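Local coordinates for putative exported protein (Aeromonas hydrophila subsp. hydrophila, PDB 4PJ2) that probably inhibits i-type lysozymes in the bacterial periplasm and binds a magnesium ion, at residues L11-S20 with Y32-A40; L69-V80 with S91-P99. All blocks are in the same frame, centred on the assembly; numbering follows the deposited sequence. Where two conformers were deposited one is given.

Contact 1 (L11-S20 with Y32-A40); sequences LPSGQVVTVS and YDVRLYSGA. With GOL (glycerol), chain E.
Thr-18 sets its OG1 over the CB of Arg-35 and turns it to the ring of Tyr-37, meeting the ring at its edge. OG1 lies between the backbone N and the carbonyl carbon (chi1 68°), which brings it 3.6 Å from Arg-35 CB. A water joins Thr-18 OG1 to Tyr-37 OH. A second water joins Thr-18 OG1 to Ser-20 OG and Asp-33 OD2. Arg-35 NH1 makes a 2.8 Å salt bridge to Asp-33 OD2, which it meets from above the carboxylate plane. A glycerol, probably from the crystallisation liquor, gives a hydrogen bond from O2 to Asp-33 OD1.

Strands 16-21 and 30-37 form an antiparallel hairpin. Val-16 with Tyr-37, Thr-18 with Arg-35 and Ser-20 with Asp-33 are hydrogen-bonded pairs. The other face carries Val-17, Val-19, Val-34 and Leu-36. Here Val-17, in the conformer given, packs against Val-34. Leu-36 CD1 lies 3.7 Å from Gln-15 OE1. Strand 90-98 covers this side through Phe-95 and Leu-97. The chemistry implies a two-faced hairpin: an apolar side packed inside the protein, and a side where water and charge tie the polar groups together.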
loop_
_atom_site.group_PDB
_atom_site.type_symbol
_atom_site.label_atom_id
_atom_site.label_comp_id
_atom_site.label_asym_id
_atom_site.label_seq_id
_atom_site.Cartn_x
_atom_site.Cartn_y
_atom_site.Cartn_z
ATOM N N LEU A 11 -13.395 -2.480 -21.860
ATOM C CA LEU A 11 -13.587 -3.909 -21.720
ATOM C C LEU A 11 -13.909 -4.518 -23.091
ATOM O O LEU A 11 -14.379 -3.824 -23.992
ATOM C CB LEU A 11 -14.743 -4.212 -20.774
ATOM C CG LEU A 11 -14.648 -4.176 -19.244
ATOM C CD1 LEU A 11 -13.218 -4.104 -18.760
ATOM C CD2 LEU A 11 -15.498 -3.114 -18.644
ATOM N N PRO A 12 -13.675 -5.836 -23.248
ATOM C CA PRO A 12 -13.988 -6.459 -24.543
ATOM C C PRO A 12 -15.459 -6.294 -24.948
ATOM O O PRO A 12 -15.775 -6.257 -26.134
ATOM C CB PRO A 12 -13.637 -7.939 -24.318
ATOM C CG PRO A 12 -12.640 -7.930 -23.265
ATOM C CD PRO A 12 -12.963 -6.769 -22.357
ATOM N N SER A 13 -16.347 -6.164 -23.968
ATOM C CA SER A 13 -17.768 -5.968 -24.244
ATOM C C SER A 13 -18.075 -4.595 -24.863
ATOM O O SER A 13 -19.169 -4.376 -25.384
ATOM C CB SER A 13 -18.542 -6.044 -22.936
ATOM O OG SER A 13 -18.172 -4.944 -22.121
ATOM N N GLY A 14 -17.121 -3.671 -24.780
ATOM C CA GLY A 14 -17.367 -2.282 -25.150
ATOM C C GLY A 14 -17.651 -1.361 -23.979
ATOM O O GLY A 14 -17.568 -0.147 -24.142
ATOM N N GLN A 15 -17.995 -1.913 -22.821
ATOM C CA GLN A 15 -18.135 -1.090 -21.628
ATOM C C GLN A 15 -16.801 -0.492 -21.269
ATOM O O GLN A 15 -15.738 -0.985 -21.691
ATOM C CB GLN A 15 -18.664 -1.890 -20.456
ATOM C CG GLN A 15 -20.042 -2.430 -20.638
ATOM C CD GLN A 15 -20.597 -3.022 -19.344
ATOM O OE1 GLN A 15 -19.935 -3.799 -18.650
ATOM N NE2 GLN A 15 -21.803 -2.647 -19.016
ATOM N N VAL A 16 -16.847 0.560 -20.469
ATOM C CA VAL A 16 -15.653 1.284 -20.091
ATOM C C VAL A 16 -15.644 1.424 -18.579
ATOM O O VAL A 16 -16.680 1.669 -17.962
ATOM C CB VAL A 16 -15.624 2.665 -20.758
ATOM C CG1 VAL A 16 -14.475 3.516 -20.241
ATOM C CG2 VAL A 16 -15.570 2.495 -22.262
ATOM N N VAL A 17 -14.472 1.270 -17.982
ATOM C CA VAL A 17 -14.328 1.396 -16.540
ATOM C C VAL A 17 -13.255 2.434 -16.241
ATOM O O VAL A 17 -12.256 2.531 -16.943
ATOM C CB VAL A 17 -14.054 -0.006 -15.884
ATOM C CG1 VAL A 17 -12.674 -0.535 -16.226
ATOM C CG2 VAL A 17 -14.194 0.044 -14.410
ATOM N N THR A 18 -13.462 3.215 -15.185
ATOM C CA THR A 18 -12.409 4.043 -14.638
ATOM C C THR A 18 -12.155 3.645 -13.193
ATOM O O THR A 18 -13.043 3.164 -12.496
ATOM C CB THR A 18 -12.712 5.535 -14.711
ATOM O OG1 THR A 18 -13.795 5.825 -13.833
ATOM C CG2 THR A 18 -13.052 5.972 -16.124
ATOM N N VAL A 19 -10.919 3.852 -12.770
ATOM C CA VAL A 19 -10.499 3.557 -11.405
ATOM C C VAL A 19 -9.726 4.761 -10.916
ATOM O O VAL A 19 -8.799 5.212 -11.582
ATOM C CB VAL A 19 -9.625 2.292 -11.328
ATOM C CG1 VAL A 19 -9.215 2.027 -9.878
ATOM C CG2 VAL A 19 -10.379 1.109 -11.905
ATOM N N SER A 20 -10.107 5.263 -9.742
ATOM C CA SER A 20 -9.526 6.483 -9.179
ATOM C C SER A 20 -9.277 6.332 -7.697
ATOM O O SER A 20 -10.101 5.773 -6.991
ATOM C CB SER A 20 -10.533 7.630 -9.278
ATOM O OG SER A 20 -10.800 7.997 -10.594
ATOM N N TYR A 32 -10.511 3.897 -3.046
ATOM C CA TYR A 32 -10.548 4.076 -4.480
ATOM C C TYR A 32 -11.955 3.768 -4.941
ATOM O O TYR A 32 -12.738 3.151 -4.230
ATOM C CB TYR A 32 -9.519 3.197 -5.177
ATOM C CG TYR A 32 -9.817 1.727 -5.154
ATOM C CD1 TYR A 32 -10.517 1.136 -6.189
ATOM C CD2 TYR A 32 -9.377 0.919 -4.124
ATOM C CE1 TYR A 32 -10.754 -0.216 -6.191
ATOM C CE2 TYR A 32 -9.614 -0.431 -4.118
ATOM C CZ TYR A 32 -10.298 -0.996 -5.154
ATOM O OH TYR A 32 -10.551 -2.342 -5.189
ATOM N N ASP A 33 -12.286 4.211 -6.143
ATOM C CA ASP A 33 -13.564 3.869 -6.719
ATOM C C ASP A 33 -13.384 3.297 -8.104
ATOM O O ASP A 33 -12.388 3.556 -8.778
ATOM C CB ASP A 33 -14.531 5.053 -6.733
ATOM C CG ASP A 33 -14.051 6.220 -7.558
ATOM O OD1 ASP A 33 -13.447 7.156 -6.969
ATOM O OD2 ASP A 33 -14.328 6.220 -8.782
ATOM N N VAL A 34 -14.358 2.478 -8.462
ATOM C CA VAL A 34 -14.476 1.878 -9.771
ATOM C C VAL A 34 -15.811 2.348 -10.323
ATOM O O VAL A 34 -16.823 2.220 -9.669
ATOM C CB VAL A 34 -14.486 0.345 -9.658
ATOM C CG1 VAL A 34 -14.666 -0.269 -11.026
ATOM C CG2 VAL A 34 -13.206 -0.162 -8.994
ATOM N N ARG A 35 -15.790 2.890 -11.529
ATOM C CA ARG A 35 -17.001 3.405 -12.185
ATOM C C ARG A 35 -17.133 2.728 -13.535
ATOM O O ARG A 35 -16.170 2.663 -14.281
ATOM C CB ARG A 35 -16.941 4.924 -12.352
ATOM C CG ARG A 35 -17.111 5.693 -11.038
ATOM C CD ARG A 35 -16.847 7.156 -11.236
ATOM N NE ARG A 35 -17.635 8.101 -10.452
ATOM C CZ ARG A 35 -17.288 8.677 -9.310
ATOM N NH1 ARG A 35 -16.204 8.317 -8.643
ATOM N NH2 ARG A 35 -18.091 9.598 -8.806
ATOM N N LEU A 36 -18.332 2.235 -13.816
ATOM C CA LEU A 36 -18.643 1.520 -15.042
ATOM C C LEU A 36 -19.569 2.355 -15.897
ATOM O O LEU A 36 -20.576 2.889 -15.397
ATOM C CB LEU A 36 -19.326 0.214 -14.692
ATOM C CG LEU A 36 -19.687 -0.726 -15.827
ATOM C CD1 LEU A 36 -18.440 -1.215 -16.543
ATOM C CD2 LEU A 36 -20.500 -1.886 -15.308
ATOM N N TYR A 37 -19.229 2.433 -17.175
ATOM C CA TYR A 37 -19.959 3.189 -18.191
ATOM C C TYR A 37 -20.314 2.255 -19.344
ATOM O O TYR A 37 -19.604 1.284 -19.605
ATOM C CB TYR A 37 -19.094 4.334 -18.727
ATOM C CG TYR A 37 -18.622 5.289 -17.654
ATOM C CD1 TYR A 37 -19.279 6.500 -17.429
ATOM C CD2 TYR A 37 -17.523 4.966 -16.843
ATOM C CE1 TYR A 37 -18.862 7.347 -16.436
ATOM C CE2 TYR A 37 -17.118 5.815 -15.852
ATOM C CZ TYR A 37 -17.781 7.007 -15.650
ATOM O OH TYR A 37 -17.338 7.823 -14.640
ATOM N N SER A 38 -21.380 2.541 -20.071
ATOM C CA SER A 38 -21.782 1.659 -21.158
ATOM C C SER A 38 -20.804 1.683 -22.317
ATOM O O SER A 38 -20.681 0.683 -23.009
ATOM C CB SER A 38 -23.163 2.040 -21.687
ATOM O OG SER A 38 -23.048 3.186 -22.504
ATOM N N GLY A 39 -20.111 2.796 -22.538
ATOM C CA GLY A 39 -19.246 2.938 -23.700
ATOM C C GLY A 39 -20.007 2.962 -25.010
ATOM O O GLY A 39 -19.422 2.737 -26.070
ATOM N N ALA A 40 -21.303 3.250 -24.966
ATOM C CA ALA A 40 -22.148 3.114 -26.164
ATOM C C ALA A 40 -21.691 4.017 -27.298
ATOM O O ALA A 40 -21.763 3.619 -28.456
ATOM C CB ALA A 40 -23.592 3.393 -25.811
HETATM C C1 GOL E . -13.540 11.478 -7.457
HETATM O O1 GOL E . -14.110 10.847 -6.354
HETATM C C2 GOL E . -12.533 10.547 -8.106
HETATM O O2 GOL E . -13.186 9.352 -8.526
HETATM C C3 GOL E . -11.974 11.362 -9.275
HETATM O O3 GOL E . -10.985 10.652 -9.975
HETATM O O HOH W 1 -16.874 0.686 -26.643
HETATM O O HOH W 2 -14.708 8.403 -13.974
HETATM O O HOH W 3 -13.086 6.634 -11.170
#

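Contact 2 (L69-V80 with S91-P99); sequences LNGDKQPELIVV and SADAFTLNP. With MG (magnesium ion), chain G.
The bend at chi2 (62°) turns the carboxylate of Glu-76 back to the magnesium ion, with the chain lying alongside Thr-96. Its OE2 lies 3.8 Å from Thr-96 CG2. Asn-70 has CG between the backbone N and the carbonyl carbon (chi1 62°), which turns OD1 to the metal at 2.3 Å. Both Glu-76 oxygens bind the ion, each at 2.5 Å. Asp-72 OD1, the backbone O of Gln-74 and Asp-68 complete the protein ligands.

Backbone N-H groups of the same loop hold these oxygens. Leu-69 N donates to Glu-76 OE1 at 2.7 Å, nearly along the C-O axis. Asp-72 N donates to Asn-70 OD1, and Gln-74 N to Asp-72 OD1; each makes an Asx turn. One water accepts from Leu-97 N and lies within bonding distance of Pro-75 O and Glu-76 OE2, so it can link a metal ligand to strand 91-98.

Beyond the site the strands pair directly. Leu-77 with Phe-95 and Val-79 with Asp-93 are antiparallel hydrogen-bonded pairs. Leu-77 O also lies at the edge of the Phe-95 ring, in its plane, 3.7 Å from CD2. Val-79 CG2 reaches Phe-95 CE2 at 4.0 Å. On the other face Leu-69 CD1 touches Ala-94 CB at 3.6 Å, and helix 118-123 covers Ile-78 and Ala-92.

Ligands at alternate positions from Asp-68 to Glu-76, with a backbone oxygen and a bidentate glutamate, resemble the DxDxDG-type calcium-binding loops, with asparagine at the second position, here holding magnesium and leading into a beta hairpin.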
loop_
_atom_site.group_PDB
_atom_site.type_symbol
_atom_site.label_atom_id
_atom_site.label_comp_id
_atom_site.label_asym_id
_atom_site.label_seq_id
_atom_site.Cartn_x
_atom_site.Cartn_y
_atom_site.Cartn_z
ATOM N N LEU A 69 -11.440 -14.681 -14.252
ATOM C CA LEU A 69 -11.201 -15.408 -13.009
ATOM C C LEU A 69 -12.240 -16.487 -12.761
ATOM O O LEU A 69 -11.961 -17.457 -12.061
ATOM C CB LEU A 69 -11.219 -14.439 -11.822
ATOM C CG LEU A 69 -10.175 -13.331 -11.825
ATOM C CD1 LEU A 69 -10.387 -12.461 -10.595
ATOM C CD2 LEU A 69 -8.755 -13.889 -11.886
ATOM N N ASN A 70 -13.441 -16.305 -13.308
ATOM C CA ASN A 70 -14.550 -17.211 -13.021
ATOM C C ASN A 70 -14.853 -18.157 -14.176
ATOM O O ASN A 70 -15.734 -19.004 -14.071
ATOM C CB ASN A 70 -15.813 -16.432 -12.628
ATOM C CG ASN A 70 -16.321 -15.522 -13.736
ATOM O OD1 ASN A 70 -15.759 -15.467 -14.833
ATOM N ND2 ASN A 70 -17.399 -14.799 -13.449
ATOM N N GLY A 71 -14.127 -18.001 -15.277
ATOM C CA GLY A 71 -14.233 -18.916 -16.397
ATOM C C GLY A 71 -15.395 -18.669 -17.342
ATOM O O GLY A 71 -15.730 -19.553 -18.136
ATOM N N ASP A 72 -16.010 -17.489 -17.277
ATOM C CA ASP A 72 -17.107 -17.161 -18.189
ATOM C C ASP A 72 -16.605 -16.507 -19.477
ATOM O O ASP A 72 -17.393 -15.958 -20.249
ATOM C CB ASP A 72 -18.156 -16.272 -17.506
ATOM C CG ASP A 72 -17.653 -14.866 -17.205
ATOM O OD1 ASP A 72 -16.544 -14.491 -17.638
ATOM O OD2 ASP A 72 -18.392 -14.113 -16.535
ATOM N N LYS A 73 -15.292 -16.559 -19.682
ATOM C CA LYS A 73 -14.646 -16.060 -20.899
ATOM C C LYS A 73 -14.743 -14.544 -21.074
ATOM O O LYS A 73 -14.469 -14.021 -22.151
ATOM C CB LYS A 73 -15.184 -16.804 -22.128
ATOM C CG LYS A 73 -14.839 -18.288 -22.102
ATOM C CD LYS A 73 -15.494 -19.064 -23.229
ATOM C CE LYS A 73 -15.033 -20.513 -23.213
ATOM N NZ LYS A 73 -14.927 -21.098 -24.584
ATOM N N GLN A 74 -15.111 -13.851 -20.000
ATOM C CA GLN A 74 -15.069 -12.389 -19.946
ATOM C C GLN A 74 -14.101 -11.989 -18.843
ATOM O O GLN A 74 -14.018 -12.676 -17.831
ATOM C CB GLN A 74 -16.444 -11.814 -19.615
ATOM C CG GLN A 74 -17.543 -12.154 -20.602
ATOM C CD GLN A 74 -18.778 -11.289 -20.401
ATOM O OE1 GLN A 74 -19.395 -11.303 -19.330
ATOM N NE2 GLN A 74 -19.135 -10.517 -21.427
ATOM N N PRO A 75 -13.368 -10.879 -19.023
ATOM C CA PRO A 75 -12.445 -10.517 -17.942
ATOM C C PRO A 75 -13.116 -9.848 -16.753
ATOM O O PRO A 75 -14.032 -9.036 -16.927
ATOM C CB PRO A 75 -11.488 -9.535 -18.619
ATOM C CG PRO A 75 -12.304 -8.911 -19.698
ATOM C CD PRO A 75 -13.200 -10.015 -20.201
ATOM N N GLU A 76 -12.674 -10.225 -15.561
ATOM C CA GLU A 76 -12.924 -9.475 -14.336
ATOM C C GLU A 76 -11.891 -8.389 -14.243
ATOM O O GLU A 76 -10.830 -8.472 -14.859
ATOM C CB GLU A 76 -12.788 -10.394 -13.122
ATOM C CG GLU A 76 -14.027 -11.198 -12.829
ATOM C CD GLU A 76 -14.393 -12.130 -13.981
ATOM O OE1 GLU A 76 -13.645 -13.104 -14.242
ATOM O OE2 GLU A 76 -15.434 -11.900 -14.630
ATOM N N LEU A 77 -12.215 -7.336 -13.492
ATOM C CA LEU A 77 -11.241 -6.309 -13.178
ATOM C C LEU A 77 -10.597 -6.622 -11.859
ATOM O O LEU A 77 -11.291 -6.904 -10.886
ATOM C CB LEU A 77 -11.943 -4.954 -13.085
ATOM C CG LEU A 77 -11.094 -3.793 -12.558
ATOM C CD1 LEU A 77 -9.975 -3.401 -13.496
ATOM C CD2 LEU A 77 -11.992 -2.601 -12.258
ATOM N N ILE A 78 -9.275 -6.556 -11.833
ATOM C CA ILE A 78 -8.526 -6.737 -10.590
ATOM C C ILE A 78 -7.762 -5.464 -10.311
ATOM O O ILE A 78 -7.008 -4.990 -11.145
ATOM C CB ILE A 78 -7.565 -7.946 -10.642
ATOM C CG1 ILE A 78 -8.355 -9.214 -10.969
ATOM C CG2 ILE A 78 -6.834 -8.073 -9.294
ATOM C CD1 ILE A 78 -8.326 -9.631 -12.435
ATOM N N VAL A 79 -7.999 -4.887 -9.134
ATOM C CA VAL A 79 -7.282 -3.698 -8.695
ATOM C C VAL A 79 -6.279 -4.126 -7.634
ATOM O O VAL A 79 -6.670 -4.657 -6.597
ATOM C CB VAL A 79 -8.231 -2.618 -8.128
ATOM C CG1 VAL A 79 -7.446 -1.388 -7.697
ATOM C CG2 VAL A 79 -9.282 -2.230 -9.164
ATOM N N VAL A 80 -4.993 -3.926 -7.917
ATOM C CA VAL A 80 -3.917 -4.361 -7.029
ATOM C C VAL A 80 -3.371 -3.160 -6.287
ATOM O O VAL A 80 -3.069 -2.148 -6.889
ATOM C CB VAL A 80 -2.767 -5.040 -7.802
ATOM C CG1 VAL A 80 -1.714 -5.535 -6.814
ATOM C CG2 VAL A 80 -3.295 -6.179 -8.655
ATOM N N SER A 91 -2.504 -6.278 -1.740
ATOM C CA SER A 91 -3.903 -6.613 -1.578
ATOM C C SER A 91 -4.555 -6.397 -2.930
ATOM O O SER A 91 -3.982 -5.769 -3.820
ATOM C CB SER A 91 -4.547 -5.759 -0.475
ATOM O OG SER A 91 -4.364 -4.373 -0.719
ATOM N N ALA A 92 -5.721 -6.978 -3.117
ATOM C CA ALA A 92 -6.400 -6.808 -4.385
ATOM C C ALA A 92 -7.862 -7.102 -4.222
ATOM O O ALA A 92 -8.257 -7.942 -3.414
ATOM C CB ALA A 92 -5.811 -7.726 -5.441
ATOM N N ASP A 93 -8.655 -6.404 -5.021
ATOM C CA ASP A 93 -10.077 -6.665 -5.157
ATOM C C ASP A 93 -10.374 -7.033 -6.595
ATOM O O ASP A 93 -9.831 -6.432 -7.513
ATOM C CB ASP A 93 -10.883 -5.424 -4.769
ATOM C CG ASP A 93 -10.617 -5.006 -3.358
ATOM O OD1 ASP A 93 -10.966 -5.775 -2.438
ATOM O OD2 ASP A 93 -10.018 -3.927 -3.167
ATOM N N ALA A 94 -11.235 -8.022 -6.772
ATOM C CA ALA A 94 -11.711 -8.400 -8.098
ATOM C C ALA A 94 -13.181 -8.009 -8.248
ATOM O O ALA A 94 -13.960 -8.142 -7.301
ATOM C CB ALA A 94 -11.532 -9.900 -8.334
ATOM N N PHE A 95 -13.537 -7.574 -9.453
ATOM C CA PHE A 95 -14.889 -7.142 -9.785
ATOM C C PHE A 95 -15.381 -7.823 -11.046
ATOM O O PHE A 95 -14.636 -7.954 -12.017
ATOM C CB PHE A 95 -14.950 -5.627 -10.049
ATOM C CG PHE A 95 -14.480 -4.782 -8.910
ATOM C CD1 PHE A 95 -15.383 -4.149 -8.073
ATOM C CD2 PHE A 95 -13.135 -4.583 -8.702
ATOM C CE1 PHE A 95 -14.935 -3.367 -7.035
ATOM C CE2 PHE A 95 -12.680 -3.813 -7.648
ATOM C CZ PHE A 95 -13.581 -3.202 -6.823
ATOM N N THR A 96 -16.638 -8.227 -11.026
ATOM C CA THR A 96 -17.324 -8.591 -12.260
ATOM C C THR A 96 -17.959 -7.340 -12.831
ATOM O O THR A 96 -18.381 -6.456 -12.071
ATOM C CB THR A 96 -18.392 -9.668 -12.057
ATOM O OG1 THR A 96 -19.243 -9.310 -10.971
ATOM C CG2 THR A 96 -17.743 -10.993 -11.761
ATOM N N LEU A 97 -17.979 -7.272 -14.167
ATOM C CA LEU A 97 -18.519 -6.145 -14.931
ATOM C C LEU A 97 -18.950 -6.586 -16.346
ATOM O O LEU A 97 -18.128 -7.013 -17.172
ATOM C CB LEU A 97 -17.523 -5.004 -15.065
ATOM C CG LEU A 97 -16.116 -5.155 -14.516
ATOM C CD1 LEU A 97 -15.313 -6.155 -15.317
ATOM C CD2 LEU A 97 -15.443 -3.831 -14.558
ATOM N N ASN A 98 -20.235 -6.452 -16.641
ATOM C CA ASN A 98 -20.747 -6.808 -17.958
ATOM C C ASN A 98 -22.075 -6.093 -18.232
ATOM O O ASN A 98 -22.699 -5.532 -17.324
ATOM C CB ASN A 98 -20.895 -8.332 -18.085
ATOM C CG ASN A 98 -21.755 -8.922 -16.998
ATOM O OD1 ASN A 98 -22.968 -8.684 -16.954
ATOM N ND2 ASN A 98 -21.141 -9.702 -16.111
ATOM N N PRO A 99 -22.507 -6.090 -19.493
ATOM C CA PRO A 99 -23.745 -5.375 -19.815
ATOM C C PRO A 99 -24.983 -5.947 -19.117
ATOM O O PRO A 99 -25.889 -5.188 -18.775
ATOM C CB PRO A 99 -23.859 -5.557 -21.333
ATOM C CG PRO A 99 -22.477 -5.798 -21.797
ATOM C CD PRO A 99 -21.808 -6.561 -20.699
HETATM MG MG MG G . -14.980 -13.792 -16.202
HETATM O O HOH W 4 -18.539 -10.815 -16.708
HETATM O O HOH W 5 -16.301 -9.551 -15.538
HETATM O O HOH W 6 -15.969 -7.948 -18.662
#

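Contacts 1 and 2 are hairpins from two separate four-stranded antiparallel sheets that pack against each other. Their centres lie about 12 Å apart. The clearest polar tie is Tyr-32 OH to Asp-93 OD2, a probable hydrogen bond of 2.6 Å. Asp-93 also bonds His-108 through its other oxygen. Near the metal end, Pro-12 CD meets Pro-75 CG at 3.5 Å, and Gln-15 NE2 comes 3.4 Å from Pro-99 CA. The magnesium ion belongs to contact 2 and lies about 10 Å from the side chain of Leu-11 in contact 1. The turn of contact 1 thus packs beside the metal loop without supplying any of its ligands.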